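Local coordinates for protein actibind (Aspergillus niger, PDB 3D3Z) that cleaves RNA as a T2-family ribonuclease, probably without strict base specificity but with a preference for adenylic acid, at residues R70-Q82 against Y130-Q142. Sequence-based numbering, arbitrary orientation.
With NAG (2-acetamido-2-deoxy-beta-D-glucopyranose), chain B; NAG (2-acetamido-2-deoxy-beta-D-glucopyranose), chain C; NAG (2-acetamido-2-deoxy-beta-D-glucopyranose), chain D.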
loop_
_atom_site.group_PDB
_atom_site.type_symbol
_atom_site.label_atom_id
_atom_site.label_comp_id
_atom_site.label_asym_id
_atom_site.label_seq_id
_atom_site.Cartn_x
_atom_site.Cartn_y
_atom_site.Cartn_z
ATOM N N ARG A 70 -13.375 15.986 2.571
ATOM C CA ARG A 70 -12.755 15.383 1.432
ATOM C C ARG A 70 -12.985 13.873 1.396
ATOM O O ARG A 70 -12.171 13.189 0.896
ATOM C CB ARG A 70 -11.243 15.693 1.352
ATOM C CG ARG A 70 -10.916 17.168 0.984
ATOM C CD ARG A 70 -9.458 17.376 0.735
ATOM N NE ARG A 70 -8.685 16.984 1.877
ATOM C CZ ARG A 70 -7.675 16.126 1.873
ATOM N NH1 ARG A 70 -7.224 15.570 0.761
ATOM N NH2 ARG A 70 -7.092 15.879 3.023
ATOM N N GLU A 71 -14.092 13.415 1.937
ATOM C CA GLU A 71 -14.530 12.021 1.813
ATOM C C GLU A 71 -15.550 11.890 0.707
ATOM O O GLU A 71 -16.397 12.748 0.528
ATOM C CB GLU A 71 -15.114 11.512 3.123
ATOM C CG GLU A 71 -14.093 11.290 4.210
ATOM C CD GLU A 71 -14.778 10.796 5.482
ATOM O OE1 GLU A 71 -15.879 10.237 5.367
ATOM O OE2 GLU A 71 -14.264 11.018 6.581
ATOM N N TYR A 72 -15.430 10.820 -0.072
ATOM C CA TYR A 72 -16.156 10.670 -1.305
ATOM C C TYR A 72 -16.791 9.311 -1.391
ATOM O O TYR A 72 -16.332 8.339 -0.760
ATOM C CB TYR A 72 -15.203 10.885 -2.499
ATOM C CG TYR A 72 -14.635 12.294 -2.461
ATOM C CD1 TYR A 72 -15.478 13.392 -2.651
ATOM C CD2 TYR A 72 -13.301 12.531 -2.197
ATOM C CE1 TYR A 72 -15.005 14.689 -2.594
ATOM C CE2 TYR A 72 -12.807 13.834 -2.129
ATOM C CZ TYR A 72 -13.674 14.907 -2.327
ATOM O OH TYR A 72 -13.196 16.202 -2.256
ATOM N N SER A 73 -17.862 9.273 -2.166
ATOM C CA SER A 73 -18.569 8.044 -2.472
ATOM C C SER A 73 -18.664 7.849 -3.966
ATOM O O SER A 73 -19.575 7.203 -4.473
ATOM C CB SER A 73 -19.944 8.062 -1.789
ATOM O OG SER A 73 -20.785 9.057 -2.350
ATOM N N ASN A 74 -17.702 8.402 -4.689
ATOM C CA ASN A 74 -17.693 8.328 -6.125
ATOM C C ASN A 74 -16.319 8.241 -6.748
ATOM O O ASN A 74 -16.029 8.924 -7.752
ATOM C CB ASN A 74 -18.443 9.531 -6.715
ATOM C CG ASN A 74 -17.785 10.881 -6.354
ATOM O OD1 ASN A 74 -16.913 10.976 -5.467
ATOM N ND2 ASN A 74 -18.161 11.912 -7.112
ATOM N N ILE A 75 -15.463 7.391 -6.180
ATOM C CA ILE A 75 -14.091 7.262 -6.684
ATOM C C ILE A 75 -13.993 6.922 -8.138
ATOM O O ILE A 75 -13.169 7.510 -8.863
ATOM C CB ILE A 75 -13.266 6.203 -5.814
ATOM C CG1 ILE A 75 -13.169 6.612 -4.333
ATOM C CG2 ILE A 75 -11.900 5.929 -6.444
ATOM C CD1 ILE A 75 -12.564 8.012 -3.993
ATOM N N THR A 76 -14.807 5.959 -8.593
ATOM C CA THR A 76 -14.779 5.515 -9.971
ATOM C C THR A 76 -15.092 6.712 -10.931
ATOM O O THR A 76 -14.462 6.935 -11.946
ATOM C CB THR A 76 -15.815 4.386 -10.149
ATOM O OG1 THR A 76 -15.377 3.269 -9.366
ATOM C CG2 THR A 76 -15.946 3.953 -11.634
ATOM N N SER A 77 -16.119 7.466 -10.589
ATOM C CA SER A 77 -16.434 8.683 -11.330
ATOM C C SER A 77 -15.347 9.755 -11.299
ATOM O O SER A 77 -15.128 10.423 -12.315
ATOM C CB SER A 77 -17.695 9.296 -10.764
ATOM O OG SER A 77 -18.758 8.379 -10.989
ATOM N N ILE A 78 -14.655 9.892 -10.170
ATOM C CA ILE A 78 -13.577 10.875 -10.058
ATOM C C ILE A 78 -12.455 10.476 -11.013
ATOM O O ILE A 78 -11.957 11.302 -11.795
ATOM C CB ILE A 78 -13.076 10.998 -8.636
ATOM C CG1 ILE A 78 -14.106 11.718 -7.749
ATOM C CG2 ILE A 78 -11.792 11.717 -8.632
ATOM C CD1 ILE A 78 -13.892 11.612 -6.307
ATOM N N LEU A 79 -12.110 9.189 -11.017
ATOM C CA LEU A 79 -11.051 8.706 -11.896
ATOM C C LEU A 79 -11.427 8.843 -13.372
ATOM O O LEU A 79 -10.588 9.228 -14.190
ATOM C CB LEU A 79 -10.667 7.230 -11.615
ATOM C CG LEU A 79 -10.040 6.994 -10.197
ATOM C CD1 LEU A 79 -9.737 5.472 -9.922
ATOM C CD2 LEU A 79 -8.805 7.816 -9.871
ATOM N N GLU A 80 -12.665 8.508 -13.706
ATOM C CA GLU A 80 -13.145 8.657 -15.078
ATOM C C GLU A 80 -13.123 10.100 -15.556
ATOM O O GLU A 80 -12.639 10.375 -16.623
ATOM C CB GLU A 80 -14.546 8.121 -15.207
ATOM C CG GLU A 80 -14.573 6.569 -15.173
ATOM C CD GLU A 80 -15.935 5.958 -14.900
ATOM O OE1 GLU A 80 -16.840 6.638 -14.320
ATOM O OE2 GLU A 80 -16.088 4.755 -15.237
ATOM N N ALA A 81 -13.628 11.007 -14.734
ATOM C CA ALA A 81 -13.596 12.440 -15.027
ATOM C C ALA A 81 -12.184 12.984 -15.252
ATOM O O ALA A 81 -11.990 13.899 -16.039
ATOM C CB ALA A 81 -14.319 13.193 -13.944
ATOM N N GLN A 82 -11.175 12.369 -14.639
ATOM C CA GLN A 82 -9.802 12.794 -14.778
ATOM C C GLN A 82 -9.091 12.052 -15.879
ATOM O O GLN A 82 -7.884 12.215 -16.039
ATOM C CB GLN A 82 -9.064 12.663 -13.440
ATOM C CG GLN A 82 -9.674 13.517 -12.370
ATOM C CD GLN A 82 -9.102 13.320 -10.973
ATOM O OE1 GLN A 82 -8.109 12.631 -10.773
ATOM N NE2 GLN A 82 -9.761 13.909 -9.988
ATOM N N TYR A 130 -4.563 23.638 -8.774
ATOM C CA TYR A 130 -5.361 22.523 -8.239
ATOM C C TYR A 130 -6.685 22.497 -8.963
ATOM O O TYR A 130 -7.289 23.549 -9.167
ATOM C CB TYR A 130 -5.654 22.738 -6.760
ATOM C CG TYR A 130 -6.568 21.678 -6.165
ATOM C CD1 TYR A 130 -6.081 20.391 -5.891
ATOM C CD2 TYR A 130 -7.915 21.955 -5.844
ATOM C CE1 TYR A 130 -6.907 19.415 -5.316
ATOM C CE2 TYR A 130 -8.738 20.987 -5.260
ATOM C CZ TYR A 130 -8.227 19.709 -5.007
ATOM O OH TYR A 130 -9.081 18.760 -4.478
ATOM N N TYR A 131 -7.145 21.313 -9.351
ATOM C CA TYR A 131 -8.553 21.147 -9.739
ATOM C C TYR A 131 -9.277 20.173 -8.794
ATOM O O TYR A 131 -8.665 19.293 -8.233
ATOM C CB TYR A 131 -8.680 20.704 -11.203
ATOM C CG TYR A 131 -8.161 19.331 -11.507
ATOM C CD1 TYR A 131 -8.933 18.189 -11.224
ATOM C CD2 TYR A 131 -6.910 19.145 -12.076
ATOM C CE1 TYR A 131 -8.446 16.908 -11.477
ATOM C CE2 TYR A 131 -6.443 17.907 -12.335
ATOM C CZ TYR A 131 -7.196 16.790 -12.016
ATOM O OH TYR A 131 -6.719 15.556 -12.297
ATOM N N ALA A 132 -10.573 20.380 -8.599
ATOM C CA ALA A 132 -11.380 19.571 -7.681
ATOM C C ALA A 132 -11.043 18.041 -7.731
ATOM O O ALA A 132 -11.135 17.385 -8.800
ATOM C CB ALA A 132 -12.869 19.788 -7.952
ATOM N N GLN A 133 -10.639 17.510 -6.579
ATOM C CA GLN A 133 -10.318 16.067 -6.370
ATOM C C GLN A 133 -9.102 15.560 -7.130
ATOM O O GLN A 133 -8.927 14.296 -7.295
ATOM C CB GLN A 133 -11.533 15.171 -6.662
ATOM C CG GLN A 133 -12.735 15.302 -5.708
ATOM C CD GLN A 133 -13.648 16.495 -5.967
ATOM O OE1 GLN A 133 -14.017 16.763 -7.098
ATOM N NE2 GLN A 133 -13.955 17.239 -4.928
ATOM N N GLU A 134 -8.229 16.502 -7.546
ATOM C CA GLU A 134 -7.006 16.118 -8.243
ATOM C C GLU A 134 -6.198 15.168 -7.360
ATOM O O GLU A 134 -5.630 14.188 -7.867
ATOM C CB GLU A 134 -6.091 17.304 -8.618
ATOM C CG GLU A 134 -4.859 16.901 -9.350
ATOM C CD GLU A 134 -4.058 18.103 -9.866
ATOM O OE1 GLU A 134 -4.453 19.274 -9.562
ATOM O OE2 GLU A 134 -3.038 17.819 -10.528
ATOM N N GLU A 135 -6.135 15.480 -6.066
ATOM C CA GLU A 135 -5.331 14.672 -5.127
ATOM C C GLU A 135 -5.836 13.232 -4.884
ATOM O O GLU A 135 -5.048 12.358 -4.492
ATOM C CB GLU A 135 -5.104 15.409 -3.805
ATOM C CG GLU A 135 -6.179 15.326 -2.673
ATOM C CD GLU A 135 -7.465 16.034 -2.965
ATOM O OE1 GLU A 135 -7.650 16.500 -4.134
ATOM O OE2 GLU A 135 -8.300 16.177 -2.017
ATOM N N VAL A 136 -7.134 13.017 -5.117
ATOM C CA VAL A 136 -7.754 11.694 -5.041
ATOM C C VAL A 136 -7.178 10.818 -6.144
ATOM O O VAL A 136 -6.684 9.761 -5.873
ATOM C CB VAL A 136 -9.289 11.787 -5.072
ATOM C CG1 VAL A 136 -9.961 10.370 -5.018
ATOM C CG2 VAL A 136 -9.733 12.589 -3.916
ATOM N N GLY A 137 -7.209 11.283 -7.385
ATOM C CA GLY A 137 -6.643 10.505 -8.474
ATOM C C GLY A 137 -5.143 10.285 -8.354
ATOM O O GLY A 137 -4.641 9.184 -8.682
ATOM N N ASP A 138 -4.422 11.329 -7.930
ATOM C CA ASP A 138 -2.983 11.225 -7.765
ATOM C C ASP A 138 -2.617 10.151 -6.705
ATOM O O ASP A 138 -1.583 9.461 -6.843
ATOM C CB ASP A 138 -2.356 12.547 -7.348
ATOM C CG ASP A 138 -2.225 13.560 -8.510
ATOM O OD1 ASP A 138 -2.462 13.235 -9.703
ATOM O OD2 ASP A 138 -1.836 14.675 -8.144
ATOM N N PHE A 139 -3.412 10.084 -5.638
ATOM C CA PHE A 139 -3.250 9.109 -4.557
ATOM C C PHE A 139 -3.352 7.679 -5.124
ATOM O O PHE A 139 -2.399 6.893 -5.018
ATOM C CB PHE A 139 -4.239 9.374 -3.421
ATOM C CG PHE A 139 -4.422 8.163 -2.479
ATOM C CD1 PHE A 139 -3.579 7.971 -1.389
ATOM C CD2 PHE A 139 -5.387 7.227 -2.723
ATOM C CE1 PHE A 139 -3.739 6.879 -0.562
ATOM C CE2 PHE A 139 -5.581 6.135 -1.872
ATOM C CZ PHE A 139 -4.735 5.980 -0.789
ATOM N N PHE A 140 -4.408 7.384 -5.855
ATOM C CA PHE A 140 -4.600 6.067 -6.461
ATOM C C PHE A 140 -3.479 5.722 -7.392
ATOM O O PHE A 140 -2.879 4.668 -7.236
ATOM C CB PHE A 140 -5.955 5.971 -7.109
ATOM C CG PHE A 140 -7.037 5.803 -6.092
ATOM C CD1 PHE A 140 -7.241 4.555 -5.498
ATOM C CD2 PHE A 140 -7.794 6.863 -5.644
ATOM C CE1 PHE A 140 -8.152 4.361 -4.511
ATOM C CE2 PHE A 140 -8.728 6.672 -4.652
ATOM C CZ PHE A 140 -8.916 5.398 -4.087
ATOM N N GLN A 141 -3.086 6.677 -8.234
ATOM C CA GLN A 141 -1.864 6.531 -9.053
ATOM C C GLN A 141 -0.586 6.230 -8.242
ATOM O O GLN A 141 0.150 5.328 -8.601
ATOM C CB GLN A 141 -1.640 7.741 -10.001
ATOM C CG GLN A 141 -0.549 7.438 -11.054
ATOM C CD GLN A 141 -0.889 6.307 -11.998
ATOM O OE1 GLN A 141 -1.833 6.408 -12.780
ATOM N NE2 GLN A 141 -0.047 5.280 -12.034
ATOM N N GLN A 142 -0.359 6.954 -7.159
ATOM C CA GLN A 142 0.846 6.799 -6.310
ATOM C C GLN A 142 0.879 5.383 -5.679
ATOM O O GLN A 142 1.883 4.719 -5.691
ATOM C CB GLN A 142 0.816 7.865 -5.218
ATOM C CG GLN A 142 2.040 7.908 -4.312
ATOM C CD GLN A 142 3.339 8.117 -5.028
ATOM O OE1 GLN A 142 3.441 8.977 -5.895
ATOM N NE2 GLN A 142 4.340 7.347 -4.668
HETATM C C1 NAG B . -17.773 13.244 -6.684
HETATM C C2 NAG B . -17.972 14.248 -7.847
HETATM C C3 NAG B . -17.615 15.649 -7.368
HETATM C C4 NAG B . -18.315 15.979 -6.079
HETATM C C5 NAG B . -18.016 14.895 -5.028
HETATM C C6 NAG B . -18.638 15.171 -3.661
HETATM C C7 NAG B . -17.560 13.330 -10.082
HETATM C C8 NAG B . -16.648 13.137 -11.261
HETATM N N2 NAG B . -17.119 13.944 -8.979
HETATM O O3 NAG B . -17.891 16.599 -8.384
HETATM O O4 NAG B . -17.804 17.240 -5.713
HETATM O O5 NAG B . -18.471 13.648 -5.534
HETATM O O6 NAG B . -20.025 15.371 -3.799
HETATM O O7 NAG B . -18.702 12.885 -10.160
HETATM C C1 NAG C . -10.255 14.870 -19.151
HETATM C C2 NAG C . -9.673 16.177 -18.597
HETATM C C3 NAG C . -10.640 17.349 -18.789
HETATM C C4 NAG C . -11.271 17.363 -20.197
HETATM C C5 NAG C . -11.691 15.962 -20.651
HETATM C C6 NAG C . -12.119 15.940 -22.114
HETATM C C7 NAG C . -7.984 15.790 -16.883
HETATM C C8 NAG C . -7.584 15.968 -15.450
HETATM N N2 NAG C . -9.250 16.017 -17.212
HETATM O O3 NAG C . -9.923 18.543 -18.545
HETATM O O4 NAG C . -12.416 18.200 -20.242
HETATM O O5 NAG C . -10.588 15.103 -20.514
HETATM O O6 NAG C . -10.973 16.133 -22.921
HETATM O O7 NAG C . -7.156 15.396 -17.681
HETATM C C1 NAG D . -18.857 18.191 -5.442
HETATM C C2 NAG D . -18.282 19.472 -4.872
HETATM C C3 NAG D . -19.372 20.529 -4.666
HETATM C C4 NAG D . -20.199 20.692 -5.937
HETATM C C5 NAG D . -20.704 19.304 -6.307
HETATM C C6 NAG D . -21.635 19.282 -7.514
HETATM C C7 NAG D . -16.295 19.201 -3.499
HETATM C C8 NAG D . -15.791 18.999 -2.116
HETATM N N2 NAG D . -17.630 19.156 -3.625
HETATM O O3 NAG D . -18.802 21.765 -4.265
HETATM O O4 NAG D . -21.285 21.587 -5.724
HETATM O O5 NAG D . -19.556 18.533 -6.612
HETATM O O6 NAG D . -20.867 19.730 -8.606
HETATM O O7 NAG D . -15.501 19.398 -4.431
HETATM O O HOH W 1 -10.703 16.801 -2.746
HETATM O O HOH W 2 -12.194 15.256 -10.480
#
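Arg70 and Glu135 form a buried salt bridge, NH1 to OE2 at 3.0 Å, nearly straight and within the guanidinium plane. OE2 receives it on its anti lone pair. A water bridges the same OE2 to the hydroxyls of Tyr72 and Tyr130, while Tyr130 OH donates to Glu135 OE1, so both carboxylate oxygens are gripped; the NE of Arg70 makes a second salt bridge, to Asp67.

Gln133 shows how one amide can serve protein and sugar together. Its NE2 donates to Tyr72 OH (3.0 Å) and to O7 of the second N-acetylglucosamine of the glycan on Asn74 (2.7 Å). With CG anti to the carbonyl carbon (chi1 -67°), CG lies over the Tyr72 ring face, a CH-pi contact 4.0 Å from the centroid; the bend at chi2 (80°) then swings NE2 to both acceptors. C6 of the first sugar meets that ring's edge.

In the alpha+beta fold of the T2 family, helices 75-81 and 134-142 pack here at nearly a right angle (-94°), axes 9.5 Å apart. Gln82, just past its helix, reaches across with an extended chain: NE2 donates to Gln133 O at 2.8 Å from above the carbonyl plane, and a water links NE2 to Ala132 O. Its amide stands almost perpendicular to the Tyr131 ring, at the ring's edge. The bare CA of Gly137 lets Gln82 OE1 sit 3.5 Å away, and Leu79 CD2 packs against the same CA.

Val136 divides its methyls, CG1 against Ile75 CD1 and CG2 against Tyr72 CE2, and also touches Trp112 of helix 104-116. Farther along, Ile75 CG2 packs 3.7 Å from Phe140 CE2, whose ring also meets Trp95 and lies near the predicted active-site residue Glu111.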